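Local coordinates for hydrazine synthase subunit beta (Candidatus Kuenenia stuttgartiensis, PDB 5C2V), which forms part of the hydrazine synthase complex, which condenses nitric oxide with ammonium, and may modulate passage of the hydroxylamine intermediate between the active sites, at residues Val53-Asp65 and Glu92-Pro106. Numbering follows the deposited sequence.
Sequences VRVQPEASAVTPD and EIKVGDWPSGIKISP. With CA (calcium ion), chain Q.
Glu58 and Trp98 form a polar link at one end of this contact. The indole NE1 of Trp98 donates a hydrogen bond to Glu58 OE1, which lies at the ring edge near its plane; the modelled distance is too short to be taken literally. The carboxylate is turned 52° from the ring. Its second oxygen is held by Gln56 NE2, which donates to Glu58 OE2 over 3.0 Å in a nearly straight bond, and by Gln32. The Gln56 amide stands steeply to the indole, 79° between planes. Trp98 also makes a cation-pi contact with Arg70 of the gamma subunit.

A salt bridge joins Arg54 NE to Glu92 OE2, though its modelled geometry is doubtful. Arg54 bends at its second torsion, while Glu92 extends to meet it. Lys94 NZ binds Glu92 OE1 at 2.9 Å, so one carboxylate serves two cations.

Apolar packing fills the middle. Strands 57-62 and 99-104 run side by side in the same direction, 7° apart, with axes 5.5 Å apart. No backbone hydrogen bonds join them. The methyl of Ala59 rests on Gly101 CA at 3.6 Å. Ala61 CB meets Ile102 CG2 at 3.8 Å and Ile104 CG1 at 3.9 Å. Ile104 CG2 also touches Pro64 CD at 3.9 Å.

Next to Trp98, Asp97 binds the calcium ion through both carboxylate oxygens, with four waters and Asp77.

Strands 57-62 and 99-104 are the innermost of adjacent beta-propeller blades; Arg54-Glu92 joins the ends of the first blade. The close approach is consistent with small Ala59, Ala61 and Gly101. Donors from Trp98, Gln56 and Gln32 would favour ionised Glu58, if the short Trp98 bond is real.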
ATOM      1  N   VAL B  53      -2.046  57.440 -39.181  1.00 55.47           N
ATOM      2  CA  VAL B  53      -3.358  56.920 -39.540  1.00 58.06           C
ATOM      3  C   VAL B  53      -4.424  57.624 -38.711  1.00 64.36           C
ATOM      4  O   VAL B  53      -4.130  58.575 -37.987  1.00 73.89           O
ATOM      5  CB  VAL B  53      -3.465  55.398 -39.325  1.00 75.24           C
ATOM      6  CG1 VAL B  53      -2.572  54.654 -40.308  1.00 53.20           C
ATOM      7  CG2 VAL B  53      -3.126  55.037 -37.887  1.00 65.63           C
ATOM      8  N   ARG B  54      -5.662  57.156 -38.819  1.00 55.59           N
ATOM      9  CA  ARG B  54      -6.767  57.751 -38.075  1.00 65.67           C
ATOM     10  C   ARG B  54      -6.703  57.371 -36.597  1.00 60.88           C
ATOM     11  O   ARG B  54      -5.750  56.735 -36.146  1.00 64.50           O
ATOM     12  CB  ARG B  54      -8.109  57.327 -38.673  1.00 71.56           C
ATOM     13  CG  ARG B  54      -8.225  57.547 -40.172  1.00 78.95           C
ATOM     14  CD  ARG B  54      -7.784  58.946 -40.567  1.00 75.05           C
ATOM     15  NE  ARG B  54      -7.921  59.174 -42.003  1.00 93.64           N
ATOM     16  CZ  ARG B  54      -7.371  60.194 -42.652  1.00 99.43           C
ATOM     17  NH1 ARG B  54      -6.642  61.085 -41.994  1.00102.11           N
ATOM     18  NH2 ARG B  54      -7.548  60.323 -43.959  1.00 95.96           N
ATOM     19  N   VAL B  55      -7.724  57.775 -35.848  1.00 53.37           N
ATOM     20  CA  VAL B  55      -7.726  57.644 -34.394  1.00 78.02           C
ATOM     21  C   VAL B  55      -7.762  56.195 -33.894  1.00 74.69           C
ATOM     22  O   VAL B  55      -8.614  55.405 -34.303  1.00 58.00           O
ATOM     23  CB  VAL B  55      -8.926  58.403 -33.786  1.00 67.01           C
ATOM     24  CG1 VAL B  55      -8.785  58.509 -32.277  1.00 49.69           C
ATOM     25  CG2 VAL B  55      -9.041  59.788 -34.406  1.00 62.11           C
ATOM     26  N   GLN B  56      -6.823  55.873 -33.006  1.00 69.82           N
ATOM     27  CA  GLN B  56      -6.802  54.613 -32.257  1.00 74.66           C
ATOM     28  C   GLN B  56      -6.730  53.342 -33.119  1.00 71.01           C
ATOM     29  O   GLN B  56      -7.659  52.531 -33.110  1.00 52.53           O
ATOM     30  CB  GLN B  56      -8.048  54.551 -31.361  1.00 78.88           C
ATOM     31  CG  GLN B  56      -8.007  53.505 -30.272  1.00 79.41           C
ATOM     32  CD  GLN B  56      -9.169  53.624 -29.318  1.00 81.45           C
ATOM     33  OE1 GLN B  56      -9.627  54.721 -29.001  1.00 74.30           O
ATOM     34  NE2 GLN B  56      -9.657  52.491 -28.862  1.00 80.73           N
ATOM     35  N   PRO B  57      -5.652  53.181 -33.909  1.00 65.58           N
ATOM     36  CA  PRO B  57      -5.553  51.888 -34.598  1.00 60.87           C
ATOM     37  C   PRO B  57      -5.347  50.713 -33.638  1.00 67.38           C
ATOM     38  O   PRO B  57      -4.400  50.742 -32.853  1.00 59.09           O
ATOM     39  CB  PRO B  57      -4.327  52.075 -35.493  1.00 58.28           C
ATOM     40  CG  PRO B  57      -3.474  53.052 -34.746  1.00 70.91           C
ATOM     41  CD  PRO B  57      -4.432  53.993 -34.062  1.00 68.05           C
ATOM     42  N   GLU B  58      -6.207  49.698 -33.684  1.00 64.54           N
ATOM     43  CA  GLU B  58      -5.926  48.453 -32.965  1.00 71.99           C
ATOM     44  C   GLU B  58      -5.466  47.224 -33.763  1.00 81.29           C
ATOM     45  O   GLU B  58      -5.138  46.199 -33.163  1.00 66.16           O
ATOM     46  CB  GLU B  58      -7.137  48.105 -32.109  1.00 64.18           C
ATOM     47  CG  GLU B  58      -7.299  49.151 -31.025  1.00 59.41           C
ATOM     48  CD  GLU B  58      -8.511  48.961 -30.158  1.00 62.77           C
ATOM     49  OE1 GLU B  58      -9.363  48.106 -30.477  1.00 61.98           O
ATOM     50  OE2 GLU B  58      -8.591  49.671 -29.136  1.00 70.79           O
ATOM     51  N   ALA B  59      -5.423  47.307 -35.089  1.00 80.23           N
ATOM     52  CA  ALA B  59      -5.068  46.129 -35.883  1.00 72.58           C
ATOM     53  C   ALA B  59      -4.551  46.472 -37.275  1.00 79.25           C
ATOM     54  O   ALA B  59      -4.836  47.544 -37.806  1.00 78.75           O
ATOM     55  CB  ALA B  59      -6.268  45.193 -35.993  1.00 51.84           C
ATOM     56  N   SER B  60      -3.805  45.544 -37.868  1.00 68.96           N
ATOM     57  CA  SER B  60      -3.298  45.718 -39.227  1.00 61.03           C
ATOM     58  C   SER B  60      -3.062  44.385 -39.941  1.00 76.25           C
ATOM     59  O   SER B  60      -2.727  43.382 -39.310  1.00 78.45           O
ATOM     60  CB  SER B  60      -2.007  46.537 -39.208  1.00 54.62           C
ATOM     61  OG  SER B  60      -1.021  45.923 -38.398  1.00 72.50           O
ATOM     62  N   ALA B  61      -3.229  44.389 -41.260  1.00 84.28           N
ATOM     63  CA  ALA B  61      -2.964  43.208 -42.079  1.00 72.86           C
ATOM     64  C   ALA B  61      -2.203  43.585 -43.349  1.00 76.52           C
ATOM     65  O   ALA B  61      -2.469  44.621 -43.959  1.00 72.18           O
ATOM     66  CB  ALA B  61      -4.263  42.500 -42.431  1.00 57.68           C
ATOM     67  N   VAL B  62      -1.258  42.737 -43.742  1.00 67.85           N
ATOM     68  CA  VAL B  62      -0.425  43.001 -44.910  1.00 58.29           C
ATOM     69  C   VAL B  62      -0.890  42.195 -46.121  1.00 56.02           C
ATOM     70  O   VAL B  62      -1.283  41.036 -45.992  1.00 69.87           O
ATOM     71  CB  VAL B  62       1.057  42.674 -44.623  1.00 63.80           C
ATOM     72  CG1 VAL B  62       1.945  43.144 -45.768  1.00 56.06           C
ATOM     73  CG2 VAL B  62       1.494  43.307 -43.315  1.00 56.60           C
ATOM     74  N   THR B  63      -0.851  42.819 -47.295  1.00 71.52           N
ATOM     75  CA  THR B  63      -1.162  42.133 -48.543  1.00 75.08           C
ATOM     76  C   THR B  63      -0.076  41.104 -48.856  1.00 78.13           C
ATOM     77  O   THR B  63       1.080  41.296 -48.479  1.00 76.35           O
ATOM     78  CB  THR B  63      -1.295  43.128 -49.716  1.00 68.88           C
ATOM     79  OG1 THR B  63      -0.068  43.850 -49.877  1.00 69.44           O
ATOM     80  CG2 THR B  63      -2.428  44.110 -49.456  1.00 67.57           C
ATOM     81  N   PRO B  64      -0.449  40.002 -49.533  1.00 77.14           N
ATOM     82  CA  PRO B  64       0.479  38.916 -49.878  1.00 72.99           C
ATOM     83  C   PRO B  64       1.760  39.387 -50.571  1.00 78.36           C
ATOM     84  O   PRO B  64       2.819  38.800 -50.351  1.00 62.91           O
ATOM     85  CB  PRO B  64      -0.351  38.043 -50.820  1.00 61.54           C
ATOM     86  CG  PRO B  64      -1.746  38.242 -50.359  1.00 64.23           C
ATOM     87  CD  PRO B  64      -1.833  39.681 -49.931  1.00 67.22           C
ATOM     88  N   ASP B  65       1.661  40.418 -51.403  1.00 76.31           N
ATOM     89  CA  ASP B  65       2.836  40.971 -52.068  1.00 76.57           C
ATOM     90  C   ASP B  65       3.632  41.881 -51.135  1.00 80.66           C
ATOM     91  O   ASP B  65       4.845  42.031 -51.282  1.00 66.41           O
ATOM     92  CB  ASP B  65       2.426  41.732 -53.331  1.00 73.96           C
ATOM     93  CG  ASP B  65       1.212  42.615 -53.114  1.00 81.87           C
ATOM     94  OD1 ASP B  65       1.109  43.242 -52.038  1.00 84.10           O
ATOM     95  OD2 ASP B  65       0.357  42.680 -54.021  1.00 85.74           O
ATOM     96  N   GLU B  92      -8.975  56.192 -46.867  1.00 74.52           N
ATOM     97  CA  GLU B  92      -9.713  55.783 -45.677  1.00 69.35           C
ATOM     98  C   GLU B  92     -11.088  55.235 -46.054  1.00 63.69           C
ATOM     99  O   GLU B  92     -11.936  55.962 -46.572  1.00 76.38           O
ATOM    100  CB  GLU B  92      -9.867  56.949 -44.700  1.00 73.21           C
ATOM    101  CG  GLU B  92     -10.752  56.630 -43.503  1.00 79.14           C
ATOM    102  CD  GLU B  92     -10.970  57.826 -42.599  1.00 80.90           C
ATOM    103  OE1 GLU B  92     -11.889  57.777 -41.754  1.00 77.13           O
ATOM    104  OE2 GLU B  92     -10.223  58.817 -42.734  1.00 87.94           O
ATOM    105  N   ILE B  93     -11.305  53.950 -45.785  1.00 77.34           N
ATOM    106  CA  ILE B  93     -12.593  53.313 -46.042  1.00 75.69           C
ATOM    107  C   ILE B  93     -13.397  53.262 -44.750  1.00 74.02           C
ATOM    108  O   ILE B  93     -12.844  52.994 -43.690  1.00 71.86           O
ATOM    109  CB  ILE B  93     -12.416  51.888 -46.598  1.00 62.90           C
ATOM    110  CG1 ILE B  93     -11.312  51.861 -47.655  1.00 62.91           C
ATOM    111  CG2 ILE B  93     -13.731  51.362 -47.160  1.00 61.07           C
ATOM    112  CD1 ILE B  93     -10.963  50.475 -48.136  1.00 57.56           C
ATOM    113  N   LYS B  94     -14.697  53.521 -44.825  1.00 72.19           N
ATOM    114  CA  LYS B  94     -15.507  53.546 -43.611  1.00 77.71           C
ATOM    115  C   LYS B  94     -16.278  52.245 -43.401  1.00 72.31           C
ATOM    116  O   LYS B  94     -16.914  51.722 -44.317  1.00 72.35           O
ATOM    117  CB  LYS B  94     -16.457  54.744 -43.633  1.00 76.49           C
ATOM    118  CG  LYS B  94     -15.722  56.075 -43.590  1.00 75.14           C
ATOM    119  CD  LYS B  94     -16.627  57.225 -43.186  1.00 78.83           C
ATOM    120  CE  LYS B  94     -15.819  58.499 -42.986  1.00 81.51           C
ATOM    121  NZ  LYS B  94     -14.711  58.304 -42.006  1.00 82.05           N
ATOM    122  N   VAL B  95     -16.204  51.736 -42.175  1.00 70.12           N
ATOM    123  CA  VAL B  95     -16.750  50.432 -41.813  1.00 71.57           C
ATOM    124  C   VAL B  95     -17.683  50.544 -40.612  1.00 71.96           C
ATOM    125  O   VAL B  95     -18.004  51.647 -40.168  1.00 63.52           O
ATOM    126  CB  VAL B  95     -15.632  49.423 -41.488  1.00 72.48           C
ATOM    127  CG1 VAL B  95     -14.797  49.135 -42.727  1.00 71.82           C
ATOM    128  CG2 VAL B  95     -14.760  49.947 -40.356  1.00 57.13           C
ATOM    129  N   GLY B  96     -18.117  49.402 -40.088  1.00 67.90           N
ATOM    130  CA  GLY B  96     -18.989  49.384 -38.928  1.00 46.61           C
ATOM    131  C   GLY B  96     -18.232  49.755 -37.665  1.00 53.22           C
ATOM    132  O   GLY B  96     -17.104  50.244 -37.735  1.00 59.76           O
ATOM    133  N   ASP B  97     -18.842  49.524 -36.506  1.00 54.52           N
ATOM    134  CA  ASP B  97     -18.293  50.055 -35.263  1.00 61.36           C
ATOM    135  C   ASP B  97     -17.080  49.296 -34.747  1.00 63.22           C
ATOM    136  O   ASP B  97     -17.086  48.069 -34.654  1.00 64.81           O
ATOM    137  CB  ASP B  97     -19.362  50.094 -34.171  1.00 55.15           C
ATOM    138  CG  ASP B  97     -18.990  51.034 -33.035  1.00 57.96           C
ATOM    139  OD1 ASP B  97     -19.726  52.004 -32.792  1.00 85.50           O
ATOM    140  OD2 ASP B  97     -17.952  50.823 -32.385  1.00 89.59           O
ATOM    141  N   TRP B  98     -16.044  50.062 -34.416  1.00 67.86           N
ATOM    142  CA  TRP B  98     -14.817  49.555 -33.814  1.00 62.08           C
ATOM    143  C   TRP B  98     -14.230  48.370 -34.558  1.00 64.66           C
ATOM    144  O   TRP B  98     -14.361  47.232 -34.098  1.00 54.94           O
ATOM    145  CB  TRP B  98     -15.050  49.162 -32.359  1.00 42.27           C
ATOM    146  CG  TRP B  98     -13.778  49.073 -31.597  1.00 65.60           C
ATOM    147  CD1 TRP B  98     -12.702  48.269 -31.862  1.00 79.86           C
ATOM    148  CD2 TRP B  98     -13.413  49.872 -30.471  1.00 54.06           C
ATOM    149  NE1 TRP B  98     -11.707  48.500 -30.944  1.00 78.67           N
ATOM    150  CE2 TRP B  98     -12.120  49.480 -30.085  1.00 64.86           C
ATOM    151  CE3 TRP B  98     -14.065  50.872 -29.744  1.00 77.74           C
ATOM    152  CZ2 TRP B  98     -11.470  50.057 -29.004  1.00 72.28           C
ATOM    153  CZ3 TRP B  98     -13.413  51.441 -28.671  1.00 79.55           C
ATOM    154  CH2 TRP B  98     -12.132  51.029 -28.309  1.00 74.02           C
ATOM    155  N   PRO B  99     -13.636  48.604 -35.738  1.00 71.88           N
ATOM    156  CA  PRO B  99     -12.966  47.398 -36.220  1.00 71.90           C
ATOM    157  C   PRO B  99     -11.842  46.999 -35.264  1.00 62.15           C
ATOM    158  O   PRO B  99     -10.955  47.808 -34.990  1.00 58.79           O
ATOM    159  CB  PRO B  99     -12.418  47.828 -37.581  1.00 67.46           C
ATOM    160  CG  PRO B  99     -12.284  49.321 -37.488  1.00 63.70           C
ATOM    161  CD  PRO B  99     -13.408  49.775 -36.602  1.00 64.92           C
ATOM    162  N   SER B 100     -11.879  45.766 -34.768  1.00 79.55           N
ATOM    163  CA  SER B 100     -10.816  45.270 -33.900  1.00 69.33           C
ATOM    164  C   SER B 100      -9.810  44.373 -34.611  1.00 59.17           C
ATOM    165  O   SER B 100      -8.811  43.962 -34.020  1.00 75.57           O
ATOM    166  CB  SER B 100     -11.420  44.529 -32.708  1.00 55.40           C
ATOM    167  OG  SER B 100     -12.271  43.485 -33.140  1.00 73.05           O
ATOM    168  N   GLY B 101     -10.069  44.071 -35.878  1.00 68.14           N
ATOM    169  CA  GLY B 101      -9.201  43.175 -36.616  1.00 54.95           C
ATOM    170  C   GLY B 101      -9.511  43.101 -38.094  1.00 54.80           C
ATOM    171  O   GLY B 101     -10.643  43.338 -38.526  1.00 51.85           O
ATOM    172  N   ILE B 102      -8.493  42.743 -38.869  1.00 62.34           N
ATOM    173  CA  ILE B 102      -8.596  42.708 -40.318  1.00 52.85           C
ATOM    174  C   ILE B 102      -7.657  41.650 -40.894  1.00 55.80           C
ATOM    175  O   ILE B 102      -6.564  41.438 -40.367  1.00 51.57           O
ATOM    176  CB  ILE B 102      -8.282  44.097 -40.915  1.00 62.08           C
ATOM    177  CG1 ILE B 102      -8.556  44.133 -42.419  1.00 70.09           C
ATOM    178  CG2 ILE B 102      -6.853  44.525 -40.585  1.00 49.44           C
ATOM    179  CD1 ILE B 102      -8.575  45.532 -42.985  1.00 65.21           C
ATOM    180  N   LYS B 103      -8.081  40.977 -41.962  1.00 61.94           N
ATOM    181  CA  LYS B 103      -7.214  39.997 -42.621  1.00 73.89           C
ATOM    182  C   LYS B 103      -7.423  39.925 -44.130  1.00 60.72           C
ATOM    183  O   LYS B 103      -8.544  40.027 -44.617  1.00 50.40           O
ATOM    184  CB  LYS B 103      -7.409  38.610 -42.007  1.00 64.54           C
ATOM    185  CG  LYS B 103      -6.584  38.394 -40.752  1.00 59.75           C
ATOM    186  CD  LYS B 103      -7.238  37.427 -39.800  1.00 64.92           C
ATOM    187  CE  LYS B 103      -6.344  37.178 -38.596  1.00 49.44           C
ATOM    188  NZ  LYS B 103      -4.920  37.483 -38.886  1.00 66.03           N
ATOM    189  N   ILE B 104      -6.331  39.738 -44.863  1.00 61.15           N
ATOM    190  CA  ILE B 104      -6.383  39.700 -46.321  1.00 68.49           C
ATOM    191  C   ILE B 104      -6.542  38.272 -46.834  1.00 55.86           C
ATOM    192  O   ILE B 104      -5.928  37.343 -46.310  1.00 67.75           O
ATOM    193  CB  ILE B 104      -5.115  40.324 -46.943  1.00 67.33           C
ATOM    194  CG1 ILE B 104      -4.710  41.590 -46.182  1.00 59.04           C
ATOM    195  CG2 ILE B 104      -5.327  40.616 -48.421  1.00 67.78           C
ATOM    196  CD1 ILE B 104      -5.721  42.711 -46.271  1.00 49.59           C
ATOM    197  N   SER B 105      -7.373  38.104 -47.859  1.00 60.05           N
ATOM    198  CA  SER B 105      -7.584  36.804 -48.486  1.00 70.98           C
ATOM    199  C   SER B 105      -6.287  36.284 -49.105  1.00 74.34           C
ATOM    200  O   SER B 105      -5.406  37.074 -49.445  1.00 64.45           O
ATOM    201  CB  SER B 105      -8.685  36.900 -49.548  1.00 62.36           C
ATOM    202  OG  SER B 105      -8.310  37.778 -50.594  1.00 72.92           O
ATOM    203  N   PRO B 106      -6.158  34.951 -49.237  1.00 78.00           N
ATOM    204  CA  PRO B 106      -4.964  34.335 -49.831  1.00 58.86           C
ATOM    205  C   PRO B 106      -4.617  34.892 -51.211  1.00 70.15           C
ATOM    206  O   PRO B 106      -3.439  35.078 -51.514  1.00 69.44           O
ATOM    207  CB  PRO B 106      -5.349  32.858 -49.927  1.00 55.11           C
ATOM    208  CG  PRO B 106      -6.309  32.658 -48.814  1.00 66.62           C
ATOM    209  CD  PRO B 106      -7.095  33.937 -48.718  1.00 57.89           C
TER
HETATM  210 CA    CA Q 402     -17.560  53.185 -33.118  1.00 68.57          CA
HETATM  211  O   HOH W   1     -17.647  54.049 -30.888  1.00 70.05           O
HETATM  212  O   HOH W   2     -19.087  54.953 -32.588  1.00 55.45           O
HETATM  213  O   HOH W   3     -15.340  53.962 -33.049  1.00 88.06           O
HETATM  214  O   HOH W   4     -16.151  52.553 -31.305  1.00 74.76           O